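Local coordinates for ABC transporter substrate-binding protein (PDB 3UN6) that binds zinc and probably serves as the ligand-capturing component of an ABC-type import system, its natural substrate not established, at residues A[112-117]-A[277-282]; A[122-127]-A[202-207]; A[52-57]-A[65-70]. All coordinates share one frame; numbering follows the deposited sequence. Where two conformers were deposited one is given.

Contact 1: residues A[112-117]-A[277-282]; sequences LGHHEG and AWTSYG
Gly113 begins the contact by setting its carbonyl O against the rim of the Tyr281 ring, 3.4 Å from CD1 and close to the ring plane. From here 112-117 and 277-282 run antiparallel as a short two-stranded ladder in the mixed sheet of a periplasmic-binding-protein-type fold; the second strand follows directly after helix 269-277. His114 brings its CB to 3.9 Å from Tyr281 CE1, on a ring whose hydroxyl is bonded to Thr45 O, and turns its own ring away from the ladder. CG sits between the backbone N and the carbonyl carbon (chi1 63°), which carries the imidazole to the zinc site: the ring stacks on His46 and touches Cys220, and its NE2 bonds to Cys221 N, placing it in the second shell of the metal held by those three residues.

His115 pairs with Ser280 through two nearly straight backbone bonds, His115 N to Ser280 O at 2.8 Å and Ser280 N to His115 O at 3.0 Å. Their side chains share a face of the sheet, where Ser280 OG comes 3.3 Å from His115 CB. The imidazole edge, through CD2, also meets Tyr281 O at 3.4 Å. Both ring nitrogens are engaged beyond the pair, ND1 by Asp217 OD1 and NE2 by Asp283 O, which fixes the rotation of the ring. Glu116 touches with its CB alone, against Trp278 O. At Gly117 the ladder frays: its N makes a weak, bent bond (125°) to Trp278 O, and its CA lies 3.4 Å from Thr279 OG1, a hydroxyl bonded to Ser275 O.

Contact 2: residues A[122-127]-A[202-207]; sequences GQKGMH and LGKGKT
Lys206 pairs by its backbone with Gly122 and lays its side chain along the turn that follows. Gly122 N to Lys206 O and Lys206 N to Gly122 O, each 2.8 Å, form one hydrogen-bonded antiparallel pair. From that pair the lysine chain runs fully extended, CG lying opposite the backbone N (chi1 174°), and passes along the turn. CB rests near Gln123 O, CD comes 3.3 Å from Met126 O, and NZ finishes with a weak bond to the same carbonyl at 3.2 Å. In one of the two conformers of His127, NZ also lies 3.7 Å from ND1 of the ring.

On the other flank two more lysines meet. Lys124 and Lys204 touch through their aliphatic parts, CB to CB at 3.7 Å and Lys124 CD on Lys204 CG, and the two chains run out in the same general direction. Their ammonium groups end 4.4 Å apart, a like-charge approach at the surface that solvent would probably screen.

The turn being held is a type II beta turn from Gln123 to Met126, closed by Met126 N on Gln123 O; it follows strand 112-122 where this strand pairs with strand 206-210 in the sheet. Gly125, with positive phi, occupies its third position, and in that same conformer of His127 its carbonyl O stands over one face of the ring, offset toward the rim.

Farther out, Gln123 points away from 202-207 and bonds through NE2 to Ile186 O. The selenomethionine Met126 packs on Phe131 and Thr187, while Glu130 accepts the backbone N-H of His127.

Contact 3: residues A[52-57]-A[65-70]; sequences MTKKLL and YKLELV
Leu57 spreads its two methyls over the Tyr65 ring. CD1 stands above one face, 4.0 Å from the ring centroid and displaced toward the rim, a CH-pi contact; CD2 reaches CE1 at 3.5 Å and continues to Leu67 CB at 3.8 Å. The branch projects from the helix toward the strand and wedges between tyrosine and leucine. Tyr65 adopts the less common first torsion near +60° (chi1 58°), which brings its ring toward the helix, against Leu57, although its first bond does not aim there. Its hydroxyl is bonded to Asp243 OD2, so the ring is held at its far end while Leu57 covers a face.

One turn earlier on the helix, Thr53 CG2 meets both Tyr65 OH and Leu67 CD2, while its own hydroxyl bonds back to Asn49 O. Lys54 plays two roles. Its CB lies 4.0 Å from Leu69 CD1, continuing the apolar strip, and its chain bends at chi2 (65°) before straightening, which turns the ammonium group onto the strand. There NZ bonds to Leu67 O at 2.6 Å, meeting the carbonyl nearly end-on. The charged end therefore ties the helix to the backbone of the strand.

Leu67 and Leu69 also touch Ile39 and Tyr41, respectively, of the adjoining strand 36-41. The helix and strand axes approach to 9.3 Å at 147°, roughly antiparallel, as expected when strand 36-41, helix 48-58 and strand 66-71 form a beta-alpha-beta crossover, the repeating unit of the alpha/beta domains in periplasmic-binding-protein folds.

Overall arrangement
Contacts 1 and 2 bind different partners to the same long strand, 112-122: contact 1 near its beginning, partly buried about 9 Å from the chain's centre and close to the zinc, and contact 2 at its far end, on the surface. Their centres are 24 Å apart, and contact 2 is nested within the loop contact 1 closes. Both depend on antiparallel backbone pairing, but contact 1 surrounds it with histidines and hydroxyls, whereas contact 2 has lysines. Contact 3 belongs to the other sheet, about 36 Å from contact 2 between centres and on the opposite side of the chain's centre. Buried and mostly apolar, it packs helix on strand, and its one cross-segment hydrogen bond comes from a side chain.

Contact 1: residues A[112-117]-A[277-282]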
ATOM      1  N   LEU A 112       5.305   4.148   7.534  1.00 21.00           N
ATOM      2  CA  LEU A 112       4.675   4.052   6.205  1.00 21.74           C
ATOM      3  C   LEU A 112       5.514   3.125   5.314  1.00 21.42           C
ATOM      4  O   LEU A 112       6.701   2.944   5.552  1.00 22.77           O
ATOM      5  CB  LEU A 112       4.644   5.433   5.542  1.00 20.91           C
ATOM      6  CG  LEU A 112       3.856   6.545   6.220  1.00 21.32           C
ATOM      7  CD1 LEU A 112       4.118   7.870   5.487  1.00 19.69           C
ATOM      8  CD2 LEU A 112       2.341   6.184   6.267  1.00 19.30           C
ATOM      9  N   GLY A 113       4.902   2.516   4.319  1.00 20.90           N
ATOM     10  CA  GLY A 113       5.646   1.733   3.348  1.00 21.98           C
ATOM     11  C   GLY A 113       6.186   2.642   2.227  1.00 23.51           C
ATOM     12  O   GLY A 113       7.177   2.326   1.583  1.00 22.56           O
ATOM     13  N   HIS A 114       5.565   3.804   2.040  1.00 23.78           N
ATOM     14  CA  HIS A 114       5.876   4.660   0.909  1.00 24.09           C
ATOM     15  C   HIS A 114       4.979   5.895   0.924  1.00 22.54           C
ATOM     16  O   HIS A 114       4.096   6.033   1.779  1.00 23.41           O
ATOM     17  CB  HIS A 114       5.412   3.902  -0.323  1.00 23.90           C
ATOM     18  CG  HIS A 114       3.937   3.695  -0.297  1.00 25.18           C
ATOM     19  ND1 HIS A 114       3.066   4.469  -1.034  1.00 23.43           N
ATOM     20  CD2 HIS A 114       3.170   2.944   0.529  1.00 25.99           C
ATOM     21  CE1 HIS A 114       1.825   4.128  -0.730  1.00 26.25           C
ATOM     22  NE2 HIS A 114       1.863   3.213   0.225  1.00 21.81           N
ATOM     23  N   HIS A 115       5.213   6.782  -0.034  1.00 23.28           N
ATOM     24  CA  HIS A 115       4.322   7.932  -0.298  1.00 23.97           C
ATOM     25  C   HIS A 115       3.885   7.779  -1.755  1.00 24.66           C
ATOM     26  O   HIS A 115       4.676   7.341  -2.600  1.00 25.94           O
ATOM     27  CB  HIS A 115       4.997   9.288  -0.102  1.00 24.10           C
ATOM     28  CG  HIS A 115       5.390   9.573   1.313  1.00 24.50           C
ATOM     29  ND1 HIS A 115       4.550  10.189   2.211  1.00 22.42           N
ATOM     30  CD2 HIS A 115       6.531   9.313   1.986  1.00 25.43           C
ATOM     31  CE1 HIS A 115       5.158  10.297   3.376  1.00 25.45           C
ATOM     32  NE2 HIS A 115       6.362   9.777   3.266  1.00 24.81           N
ATOM     33  N   GLU A 116       2.624   8.104  -2.026  1.00 23.52           N
ATOM     34  CA  GLU A 116       2.048   8.071  -3.369  1.00 23.81           C
ATOM     35  C   GLU A 116       2.045   6.686  -4.012  1.00 23.27           C
ATOM     36  O   GLU A 116       1.744   5.686  -3.332  1.00 25.72           O
ATOM     37  CB  GLU A 116       2.722   9.134  -4.271  1.00 23.56           C
ATOM     38  CG  GLU A 116       2.627  10.535  -3.684  1.00 27.99           C
ATOM     39  CD  GLU A 116       1.179  11.068  -3.524  1.00 34.41           C
ATOM     40  OE1 GLU A 116       1.037  12.226  -3.062  1.00 40.08           O
ATOM     41  OE2 GLU A 116       0.193  10.364  -3.870  1.00 35.23           O
ATOM     42  N   GLY A 117       2.292   6.612  -5.318  1.00 21.39           N
ATOM     43  CA  GLY A 117       2.319   5.319  -6.013  1.00 23.24           C
ATOM     44  C   GLY A 117       0.973   4.658  -6.322  1.00 24.17           C
ATOM     45  O   GLY A 117       0.927   3.464  -6.670  1.00 26.21           O
ATOM     46  N   ALA A 277       8.804   5.789 -10.796  1.00 26.13           N
ATOM     47  CA  ALA A 277       8.776   7.217 -11.054  1.00 26.38           C
ATOM     48  C   ALA A 277       7.691   7.904 -10.226  1.00 27.26           C
ATOM     49  O   ALA A 277       7.910   9.014  -9.768  1.00 27.41           O
ATOM     50  CB  ALA A 277       8.578   7.515 -12.527  1.00 25.98           C
ATOM     51  N   TRP A 278       6.550   7.241  -9.998  1.00 26.03           N
ATOM     52  CA  TRP A 278       5.432   7.867  -9.267  1.00 26.67           C
ATOM     53  C   TRP A 278       5.292   7.476  -7.792  1.00 25.39           C
ATOM     54  O   TRP A 278       4.319   7.863  -7.133  1.00 24.26           O
ATOM     55  CB  TRP A 278       4.108   7.639 -10.028  1.00 28.06           C
ATOM     56  CG  TRP A 278       4.083   8.334 -11.350  1.00 29.82           C
ATOM     57  CD1 TRP A 278       4.582   7.863 -12.551  1.00 24.17           C
ATOM     58  CD2 TRP A 278       3.614   9.662 -11.607  1.00 34.74           C
ATOM     59  NE1 TRP A 278       4.420   8.808 -13.524  1.00 32.01           N
ATOM     60  CE2 TRP A 278       3.824   9.918 -12.978  1.00 32.15           C
ATOM     61  CE3 TRP A 278       3.007  10.646 -10.818  1.00 36.87           C
ATOM     62  CZ2 TRP A 278       3.441  11.105 -13.578  1.00 36.95           C
ATOM     63  CZ3 TRP A 278       2.627  11.828 -11.413  1.00 38.60           C
ATOM     64  CH2 TRP A 278       2.850  12.054 -12.780  1.00 40.60           C
ATOM     65  N   THR A 279       6.266   6.733  -7.269  1.00 24.56           N
ATOM     66  CA  THR A 279       6.270   6.340  -5.878  1.00 24.37           C
ATOM     67  C   THR A 279       7.457   7.054  -5.230  1.00 24.11           C
ATOM     68  O   THR A 279       8.436   7.332  -5.894  1.00 24.37           O
ATOM     69  CB  THR A 279       6.398   4.810  -5.724  1.00 24.12           C
ATOM     70  OG1 THR A 279       5.448   4.158  -6.580  1.00 22.18           O
ATOM     71  CG2 THR A 279       6.135   4.377  -4.268  1.00 24.15           C
ATOM     72  N   SER A 280       7.346   7.419  -3.962  1.00 24.15           N
ATOM     73  CA  SER A 280       8.491   8.009  -3.258  1.00 25.82           C
ATOM     74  C   SER A 280       8.594   7.332  -1.903  1.00 24.79           C
ATOM     75  O   SER A 280       7.668   6.633  -1.470  1.00 22.57           O
ATOM     76  CB  SER A 280       8.398   9.538  -3.149  1.00 27.29           C
ATOM     77  OG  SER A 280       7.492   9.932  -2.143  1.00 32.90           O
ATOM     78  N   TYR A 281       9.742   7.475  -1.258  1.00 24.80           N
ATOM     79  CA  TYR A 281       9.970   6.875   0.048  1.00 24.82           C
ATOM     80  C   TYR A 281      10.525   7.951   1.010  1.00 26.17           C
ATOM     81  O   TYR A 281       9.807   8.872   1.357  1.00 28.38           O
ATOM     82  CB  TYR A 281      10.869   5.643  -0.100  1.00 24.19           C
ATOM     83  CG  TYR A 281      10.276   4.619  -1.040  1.00 23.05           C
ATOM     84  CD1 TYR A 281       9.463   3.595  -0.563  1.00 22.67           C
ATOM     85  CD2 TYR A 281      10.488   4.697  -2.413  1.00 25.81           C
ATOM     86  CE1 TYR A 281       8.905   2.670  -1.419  1.00 26.35           C
ATOM     87  CE2 TYR A 281       9.928   3.778  -3.281  1.00 24.02           C
ATOM     88  CZ  TYR A 281       9.136   2.764  -2.783  1.00 23.91           C
ATOM     89  OH  TYR A 281       8.540   1.842  -3.628  1.00 21.16           O
ATOM     90  N   GLY A 282      11.768   7.836   1.457  1.00 26.85           N
ATOM     91  CA  GLY A 282      12.343   8.850   2.359  1.00 27.07           C
ATOM     92  C   GLY A 282      11.858   8.765   3.800  1.00 27.38           C
ATOM     93  O   GLY A 282      12.004   7.728   4.466  1.00 26.85           O
TER

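Contact 2: residues A[122-127]-A[202-207]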
ATOM      1  N   GLY A 122      -8.612   3.614 -16.412  1.00 25.39           N
ATOM      2  CA  GLY A 122      -9.872   3.514 -17.131  1.00 27.37           C
ATOM      3  C   GLY A 122      -9.622   2.715 -18.390  1.00 28.24           C
ATOM      4  O   GLY A 122      -8.468   2.420 -18.727  1.00 28.25           O
ATOM      5  N   GLN A 123     -10.691   2.363 -19.090  1.00 30.13           N
ATOM      6  CA  GLN A 123     -10.574   1.622 -20.334  1.00 32.14           C
ATOM      7  C   GLN A 123      -9.859   2.475 -21.355  1.00 34.18           C
ATOM      8  O   GLN A 123      -9.845   3.706 -21.248  1.00 33.07           O
ATOM      9  CB  GLN A 123     -11.960   1.266 -20.891  1.00 33.13           C
ATOM     10  CG  GLN A 123     -12.700   0.263 -20.052  1.00 35.39           C
ATOM     11  CD  GLN A 123     -14.132   0.052 -20.517  1.00 40.95           C
ATOM     12  OE1 GLN A 123     -14.560   0.648 -21.502  1.00 48.70           O
ATOM     13  NE2 GLN A 123     -14.881  -0.802 -19.801  1.00 38.88           N
ATOM     14  N   LYS A 124      -9.298   1.804 -22.352  1.00 35.58           N
ATOM     15  CA  LYS A 124      -8.603   2.433 -23.451  1.00 38.00           C
ATOM     16  C   LYS A 124      -9.424   3.556 -24.083  1.00 39.51           C
ATOM     17  O   LYS A 124     -10.611   3.376 -24.367  1.00 40.18           O
ATOM     18  CB  LYS A 124      -8.338   1.352 -24.496  1.00 40.03           C
ATOM     19  CG  LYS A 124      -7.730   1.802 -25.791  1.00 44.34           C
ATOM     20  CD  LYS A 124      -7.695   0.622 -26.755  1.00 49.11           C
ATOM     21  CE  LYS A 124      -6.999   0.959 -28.052  1.00 50.74           C
ATOM     22  NZ  LYS A 124      -6.900  -0.250 -28.920  1.00 54.55           N
ATOM     23  N   GLY A 125      -8.793   4.716 -24.287  1.00 40.59           N
ATOM     24  CA  GLY A 125      -9.438   5.886 -24.928  1.00 41.54           C
ATOM     25  C   GLY A 125     -10.522   6.644 -24.155  1.00 41.66           C
ATOM     26  O   GLY A 125     -11.176   7.539 -24.705  1.00 43.51           O
HETATM   27  N   MSE A 126     -10.719   6.299 -22.891  1.00 39.73           N
HETATM   28  CA  MSE A 126     -11.720   6.956 -22.062  1.00 40.90           C
HETATM   29  C   MSE A 126     -11.167   8.303 -21.594  1.00 40.24           C
HETATM   30  O   MSE A 126      -9.973   8.444 -21.398  1.00 39.79           O
HETATM   31  CB  MSE A 126     -12.053   6.042 -20.884  1.00 39.27           C
HETATM   32  CG  MSE A 126     -13.180   6.465 -20.002  1.00 45.29           C
HETATM   33 SE   MSE A 126     -13.491   5.011 -18.715  1.00 52.77          SE
HETATM   34  CE  MSE A 126     -14.360   3.755 -19.934  1.00 52.19           C
ATOM     35  N   HIS A 127     -12.041   9.292 -21.457  0.50 41.63           N
ATOM     36  CA  HIS A 127     -11.640  10.614 -20.987  0.50 42.04           C
ATOM     37  C   HIS A 127     -12.414  10.897 -19.710  0.50 41.25           C
ATOM     38  O   HIS A 127     -13.541  10.441 -19.559  0.50 41.06           O
ATOM     39  CB  HIS A 127     -11.958  11.678 -22.036  0.50 43.39           C
ATOM     40  CG  HIS A 127     -11.460  11.344 -23.409  0.50 46.01           C
ATOM     41  ND1 HIS A 127     -10.153  11.548 -23.798  0.50 46.48           N
ATOM     42  CD2 HIS A 127     -12.097  10.834 -24.490  0.50 47.31           C
ATOM     43  CE1 HIS A 127     -10.005  11.168 -25.054  0.50 47.32           C
ATOM     44  NE2 HIS A 127     -11.169  10.733 -25.499  0.50 48.90           N
ATOM     45  N   LEU A 202      -0.335  -4.630 -20.694  1.00 49.17           N
ATOM     46  CA  LEU A 202      -1.140  -5.806 -20.985  1.00 50.71           C
ATOM     47  C   LEU A 202      -2.452  -5.398 -21.556  1.00 52.37           C
ATOM     48  O   LEU A 202      -3.426  -5.147 -20.838  1.00 51.94           O
ATOM     49  CB  LEU A 202      -1.375  -6.673 -19.764  1.00 50.23           C
ATOM     50  CG  LEU A 202      -0.223  -7.567 -19.360  1.00 50.74           C
ATOM     51  CD1 LEU A 202      -0.687  -8.455 -18.207  1.00 53.17           C
ATOM     52  CD2 LEU A 202       0.243  -8.401 -20.530  1.00 50.80           C
ATOM     53  N   GLY A 203      -2.468  -5.326 -22.871  1.00 54.41           N
ATOM     54  CA  GLY A 203      -3.651  -4.962 -23.562  1.00 55.78           C
ATOM     55  C   GLY A 203      -3.993  -3.495 -23.418  1.00 55.85           C
ATOM     56  O   GLY A 203      -3.151  -2.611 -23.623  1.00 56.65           O
ATOM     57  N   LYS A 204      -5.220  -3.256 -22.977  1.00 54.31           N
ATOM     58  CA  LYS A 204      -5.798  -1.945 -23.019  1.00 52.65           C
ATOM     59  C   LYS A 204      -6.281  -1.355 -21.677  1.00 49.12           C
ATOM     60  O   LYS A 204      -7.291  -1.794 -21.093  1.00 48.10           O
ATOM     61  CB  LYS A 204      -6.934  -2.049 -24.044  1.00 54.24           C
ATOM     62  CG  LYS A 204      -6.416  -2.651 -25.386  1.00 58.09           C
ATOM     63  CD  LYS A 204      -7.488  -3.184 -26.336  1.00 59.54           C
ATOM     64  CE  LYS A 204      -6.814  -3.861 -27.546  1.00 61.28           C
ATOM     65  NZ  LYS A 204      -7.774  -4.510 -28.488  1.00 61.52           N
ATOM     66  N   GLY A 205      -5.526  -0.352 -21.216  1.00 44.48           N
ATOM     67  CA  GLY A 205      -5.823   0.407 -20.013  1.00 40.17           C
ATOM     68  C   GLY A 205      -5.228   1.800 -20.181  1.00 37.88           C
ATOM     69  O   GLY A 205      -4.180   1.956 -20.795  1.00 36.87           O
ATOM     70  N   LYS A 206      -5.902   2.813 -19.651  1.00 35.08           N
ATOM     71  CA  LYS A 206      -5.435   4.195 -19.739  1.00 34.86           C
ATOM     72  C   LYS A 206      -5.354   4.793 -18.347  1.00 32.44           C
ATOM     73  O   LYS A 206      -6.263   4.593 -17.532  1.00 29.92           O
ATOM     74  CB  LYS A 206      -6.394   5.024 -20.610  1.00 36.03           C
ATOM     75  CG  LYS A 206      -6.070   6.529 -20.662  1.00 39.56           C
ATOM     76  CD  LYS A 206      -6.944   7.262 -21.681  1.00 42.65           C
ATOM     77  CE  LYS A 206      -6.602   8.758 -21.767  1.00 43.18           C
ATOM     78  NZ  LYS A 206      -7.300   9.428 -22.913  1.00 42.66           N
ATOM     79  N   THR A 207      -4.266   5.509 -18.066  1.00 31.84           N
ATOM     80  CA  THR A 207      -4.092   6.165 -16.771  1.00 31.14           C
ATOM     81  C   THR A 207      -4.917   7.433 -16.746  1.00 31.11           C
ATOM     82  O   THR A 207      -4.642   8.374 -17.492  1.00 33.26           O
ATOM     83  CB  THR A 207      -2.633   6.520 -16.487  1.00 31.76           C
ATOM     84  OG1 THR A 207      -1.836   5.331 -16.557  1.00 31.85           O
ATOM     85  CG2 THR A 207      -2.495   7.149 -15.079  1.00 29.54           C
TER

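Contact 3: residues A[52-57]-A[65-70]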
HETATM    1  N   MSE A  52      14.456  -3.580  -0.073  1.00 26.60           N
HETATM    2  CA  MSE A  52      15.681  -2.835   0.201  1.00 26.87           C
HETATM    3  C   MSE A  52      16.235  -3.211   1.576  1.00 26.63           C
HETATM    4  O   MSE A  52      17.456  -3.396   1.723  1.00 28.37           O
HETATM    5  CB  MSE A  52      15.445  -1.332   0.135  1.00 26.12           C
HETATM    6  CG  MSE A  52      16.660  -0.553   0.390  1.00 30.15           C
HETATM    7 SE   MSE A  52      18.026  -0.780  -1.043  1.00 42.41          SE
HETATM    8  CE  MSE A  52      19.562  -0.338   0.030  1.00 42.78           C
ATOM      9  N   THR A  53      15.351  -3.330   2.572  1.00 24.79           N
ATOM     10  CA  THR A  53      15.764  -3.685   3.940  1.00 25.92           C
ATOM     11  C   THR A  53      16.507  -5.016   3.936  1.00 25.87           C
ATOM     12  O   THR A  53      17.565  -5.149   4.547  1.00 26.18           O
ATOM     13  CB  THR A  53      14.555  -3.727   4.899  1.00 24.81           C
ATOM     14  OG1 THR A  53      13.887  -2.459   4.859  1.00 24.65           O
ATOM     15  CG2 THR A  53      14.992  -4.029   6.324  1.00 26.39           C
ATOM     16  N   LYS A  54      15.936  -5.985   3.231  1.00 25.66           N
ATOM     17  CA  LYS A  54      16.516  -7.299   3.032  1.00 28.23           C
ATOM     18  C   LYS A  54      17.908  -7.191   2.394  1.00 30.02           C
ATOM     19  O   LYS A  54      18.857  -7.821   2.859  1.00 32.07           O
ATOM     20  CB  LYS A  54      15.578  -8.120   2.133  1.00 29.19           C
ATOM     21  CG  LYS A  54      16.005  -9.536   1.823  1.00 32.54           C
ATOM     22  CD  LYS A  54      16.036 -10.379   3.040  1.00 35.50           C
ATOM     23  CE  LYS A  54      16.285 -11.808   2.664  1.00 36.53           C
ATOM     24  NZ  LYS A  54      16.522 -12.609   3.873  1.00 38.64           N
ATOM     25  N   LYS A  55      18.050  -6.357   1.364  1.00 29.09           N
ATOM     26  CA  LYS A  55      19.337  -6.212   0.713  1.00 30.29           C
ATOM     27  C   LYS A  55      20.364  -5.599   1.675  1.00 31.18           C
ATOM     28  O   LYS A  55      21.508  -6.035   1.740  1.00 31.66           O
ATOM     29  CB  LYS A  55      19.240  -5.368  -0.546  1.00 31.10           C
ATOM     30  CG  LYS A  55      20.574  -5.286  -1.274  1.00 35.47           C
ATOM     31  CD  LYS A  55      20.558  -4.345  -2.465  1.00 39.13           C
ATOM     32  CE  LYS A  55      21.954  -4.317  -3.129  1.00 42.33           C
ATOM     33  NZ  LYS A  55      22.054  -3.285  -4.191  1.00 45.87           N
ATOM     34  N   LEU A  56      19.948  -4.584   2.420  1.00 30.04           N
ATOM     35  CA  LEU A  56      20.835  -3.945   3.385  1.00 31.95           C
ATOM     36  C   LEU A  56      21.291  -4.937   4.480  1.00 32.05           C
ATOM     37  O   LEU A  56      22.477  -4.994   4.834  1.00 32.21           O
ATOM     38  CB  LEU A  56      20.121  -2.726   3.968  1.00 30.70           C
ATOM     39  CG  LEU A  56      20.741  -1.842   5.040  1.00 35.21           C
ATOM     40  CD1 LEU A  56      22.193  -1.461   4.751  1.00 41.18           C
ATOM     41  CD2 LEU A  56      19.856  -0.599   5.169  1.00 37.14           C
ATOM     42  N   LEU A  57      20.350  -5.720   4.999  1.00 31.56           N
ATOM     43  CA  LEU A  57      20.646  -6.700   6.047  1.00 33.14           C
ATOM     44  C   LEU A  57      21.688  -7.726   5.579  1.00 35.60           C
ATOM     45  O   LEU A  57      22.503  -8.178   6.376  1.00 38.32           O
ATOM     46  CB  LEU A  57      19.364  -7.397   6.513  1.00 31.56           C
ATOM     47  CG  LEU A  57      19.408  -8.327   7.726  1.00 32.55           C
ATOM     48  CD1 LEU A  57      19.787  -7.595   9.031  1.00 29.09           C
ATOM     49  CD2 LEU A  57      18.064  -8.971   7.876  1.00 27.17           C
ATOM     50  N   TYR A  65      19.193 -10.109  13.109  1.00 41.81           N
ATOM     51  CA  TYR A  65      17.996 -10.939  12.952  1.00 39.17           C
ATOM     52  C   TYR A  65      18.019 -11.477  11.520  1.00 39.20           C
ATOM     53  O   TYR A  65      18.893 -11.104  10.723  1.00 39.08           O
ATOM     54  CB  TYR A  65      16.721 -10.098  13.182  1.00 37.93           C
ATOM     55  CG  TYR A  65      16.622  -8.896  12.245  1.00 33.90           C
ATOM     56  CD1 TYR A  65      15.836  -8.929  11.105  1.00 32.89           C
ATOM     57  CD2 TYR A  65      17.375  -7.748  12.480  1.00 36.77           C
ATOM     58  CE1 TYR A  65      15.785  -7.826  10.232  1.00 31.54           C
ATOM     59  CE2 TYR A  65      17.335  -6.657  11.617  1.00 34.39           C
ATOM     60  CZ  TYR A  65      16.549  -6.699  10.506  1.00 30.97           C
ATOM     61  OH  TYR A  65      16.540  -5.607   9.668  1.00 30.38           O
ATOM     62  N   LYS A  66      17.094 -12.377  11.215  1.00 38.26           N
ATOM     63  CA  LYS A  66      16.917 -12.891   9.864  1.00 38.83           C
ATOM     64  C   LYS A  66      15.554 -12.387   9.402  1.00 36.50           C
ATOM     65  O   LYS A  66      14.576 -12.391  10.167  1.00 36.90           O
ATOM     66  CB  LYS A  66      16.925 -14.409   9.816  1.00 39.92           C
ATOM     67  CG  LYS A  66      18.205 -15.051  10.267  1.00 46.97           C
ATOM     68  CD  LYS A  66      18.124 -16.562  10.122  1.00 52.98           C
ATOM     69  CE  LYS A  66      19.345 -17.226  10.718  1.00 58.45           C
ATOM     70  NZ  LYS A  66      19.277 -18.709  10.663  1.00 63.07           N
ATOM     71  N   LEU A  67      15.491 -11.939   8.160  1.00 35.25           N
ATOM     72  CA  LEU A  67      14.272 -11.415   7.597  1.00 33.40           C
ATOM     73  C   LEU A  67      13.785 -12.349   6.500  1.00 33.81           C
ATOM     74  O   LEU A  67      14.482 -12.579   5.500  1.00 32.43           O
ATOM     75  CB  LEU A  67      14.522 -10.005   7.047  1.00 32.96           C
ATOM     76  CG  LEU A  67      13.357  -9.235   6.416  1.00 31.38           C
ATOM     77  CD1 LEU A  67      12.161  -9.146   7.365  1.00 24.92           C
ATOM     78  CD2 LEU A  67      13.830  -7.855   6.007  1.00 30.56           C
ATOM     79  N   GLU A  68      12.602 -12.915   6.704  1.00 32.70           N
ATOM     80  CA  GLU A  68      11.987 -13.774   5.703  1.00 34.66           C
ATOM     81  C   GLU A  68      10.796 -13.018   5.149  1.00 32.60           C
ATOM     82  O   GLU A  68       9.895 -12.627   5.908  1.00 32.37           O
ATOM     83  CB  GLU A  68      11.545 -15.117   6.291  1.00 36.07           C
ATOM     84  CG  GLU A  68      10.652 -15.920   5.334  1.00 41.91           C
ATOM     85  CD  GLU A  68      10.402 -17.355   5.779  1.00 51.46           C
ATOM     86  OE1 GLU A  68       9.467 -17.989   5.226  1.00 56.29           O
ATOM     87  OE2 GLU A  68      11.132 -17.856   6.673  1.00 57.02           O
ATOM     88  N   LEU A  69      10.805 -12.786   3.837  1.00 30.72           N
ATOM     89  CA  LEU A  69       9.720 -12.079   3.179  1.00 28.42           C
ATOM     90  C   LEU A  69       8.754 -13.110   2.568  1.00 27.92           C
ATOM     91  O   LEU A  69       9.129 -13.901   1.709  1.00 27.45           O
ATOM     92  CB  LEU A  69      10.276 -11.149   2.110  1.00 28.79           C
ATOM     93  CG  LEU A  69      11.246 -10.067   2.580  1.00 28.46           C
ATOM     94  CD1 LEU A  69      11.786  -9.318   1.367  1.00 34.56           C
ATOM     95  CD2 LEU A  69      10.585  -9.101   3.555  1.00 26.95           C
ATOM     96  N   VAL A  70       7.500 -13.060   2.995  1.00 26.11           N
ATOM     97  CA  VAL A  70       6.485 -14.031   2.578  1.00 25.58           C
ATOM     98  C   VAL A  70       5.469 -13.341   1.643  1.00 24.87           C
ATOM     99  O   VAL A  70       4.749 -12.410   2.062  1.00 22.80           O
ATOM    100  CB  VAL A  70       5.786 -14.610   3.834  1.00 26.08           C
ATOM    101  CG1 VAL A  70       4.771 -15.699   3.468  1.00 26.35           C
ATOM    102  CG2 VAL A  70       6.830 -15.152   4.820  1.00 24.91           C
TER